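Local coordinates for putative isochorismatase hydrolase (Oleispira antarctica, PDB 3LQY), which probably acts as a hydrolase of the isochorismatase family, though its true substrate is not established, at residues 76-79 / 80-84. Sequence-based numbering, arbitrary orientation.
Sequences AKIH and PSVAA
His79 meets Pro80 and Ser81 in a local turn contact at the protein surface, within the long loop leading from strand 54-59 to strand 90-93. Val82 N donates to His79 O (3.2 Å) from above the carbonyl plane, closing a type I turn of 3-10 character with Pro80 and Ser81 at its corners. With CG anti to the backbone N (chi1 -169°) and beside its own carbonyl carbon, the His79 imidazole folds against Pro80 and brings ND1 to Ser81. His79 ND1 accepts a hydrogen bond from Ser81 N (3.2 Å), although that donor stands well out of the ring plane, and shares a second one with Ser81 OG (2.9 Å). Pro80 CD sits over one face of the His79 ring, 3.5 Å from its centroid, in a CH-pi contact, and the ring also stacks with Phe20. The parallel sheet is that of the isochorismatase-like alpha/beta fold; beside it, Val82 touches Ala41 of helix 33-49 and Ile78 touches His56 of strand 54-59. With an alanine in place of His79, the Ser81 amide and hydroxyl would probably lose the ring nitrogen they share, and Phe20 its stacking partner. Ile78 CG2 lies 3.5 Å from Val82 O and packs against Val82 CG2.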
# COMPACT_ATOMS: atom_id res chain seq x y z
N ALA A 76 -9.76 1.14 11.76
CA ALA A 76 -9.49 1.81 10.46
C ALA A 76 -8.36 2.82 10.53
O ALA A 76 -8.05 3.45 9.53
CB ALA A 76 -10.75 2.51 9.96
N LYS A 77 -7.75 2.97 11.68
CA LYS A 77 -6.61 3.87 11.85
C LYS A 77 -5.35 3.21 11.31
O LYS A 77 -5.22 2.00 11.41
CB LYS A 77 -6.42 4.23 13.34
CG LYS A 77 -7.52 5.07 13.90
CD LYS A 77 -7.28 5.37 15.44
CE LYS A 77 -8.38 6.20 16.03
NZ LYS A 77 -8.20 6.27 17.52
N ILE A 78 -4.43 4.01 10.77
CA ILE A 78 -3.12 3.52 10.33
C ILE A 78 -2.38 3.01 11.56
O ILE A 78 -2.35 3.68 12.64
CB ILE A 78 -2.27 4.65 9.72
CG1 ILE A 78 -2.87 5.12 8.40
CG2 ILE A 78 -0.80 4.19 9.55
CD1 ILE A 78 -2.11 6.28 7.76
N HIS A 79 -1.75 1.87 11.38
CA HIS A 79 -1.04 1.18 12.40
C HIS A 79 0.15 2.04 12.81
O HIS A 79 0.73 2.72 11.95
CB HIS A 79 -0.60 -0.17 11.88
CG HIS A 79 -0.08 -1.08 12.94
ND1 HIS A 79 1.26 -1.20 13.21
CD2 HIS A 79 -0.72 -1.94 13.76
CE1 HIS A 79 1.43 -2.07 14.18
NE2 HIS A 79 0.24 -2.51 14.56
N PRO A 80 0.51 2.05 14.12
CA PRO A 80 1.62 2.95 14.54
C PRO A 80 2.99 2.62 13.94
O PRO A 80 3.83 3.50 13.83
CB PRO A 80 1.68 2.77 16.05
CG PRO A 80 0.40 2.15 16.47
CD PRO A 80 -0.10 1.36 15.28
N SER A 81 3.20 1.37 13.51
CA SER A 81 4.49 0.99 12.97
C SER A 81 4.80 1.82 11.72
O SER A 81 5.96 2.01 11.39
CB SER A 81 4.52 -0.51 12.66
OG SER A 81 3.67 -0.83 11.57
N VAL A 82 3.77 2.34 11.06
CA VAL A 82 3.92 3.16 9.83
C VAL A 82 3.05 4.43 9.86
O VAL A 82 2.58 4.90 8.83
CB VAL A 82 3.62 2.32 8.53
CG1 VAL A 82 4.69 1.31 8.32
CG2 VAL A 82 2.30 1.61 8.63
N ALA A 83 2.88 5.02 11.05
CA ALA A 83 1.99 6.17 11.20
C ALA A 83 2.46 7.38 10.36
O ALA A 83 3.68 7.59 10.15
CB ALA A 83 1.88 6.56 12.69
N ALA A 84 1.50 8.19 9.92
CA ALA A 84 1.80 9.39 9.15
C ALA A 84 2.40 10.49 10.03
O ALA A 84 2.26 10.47 11.27
CB ALA A 84 0.54 9.90 8.45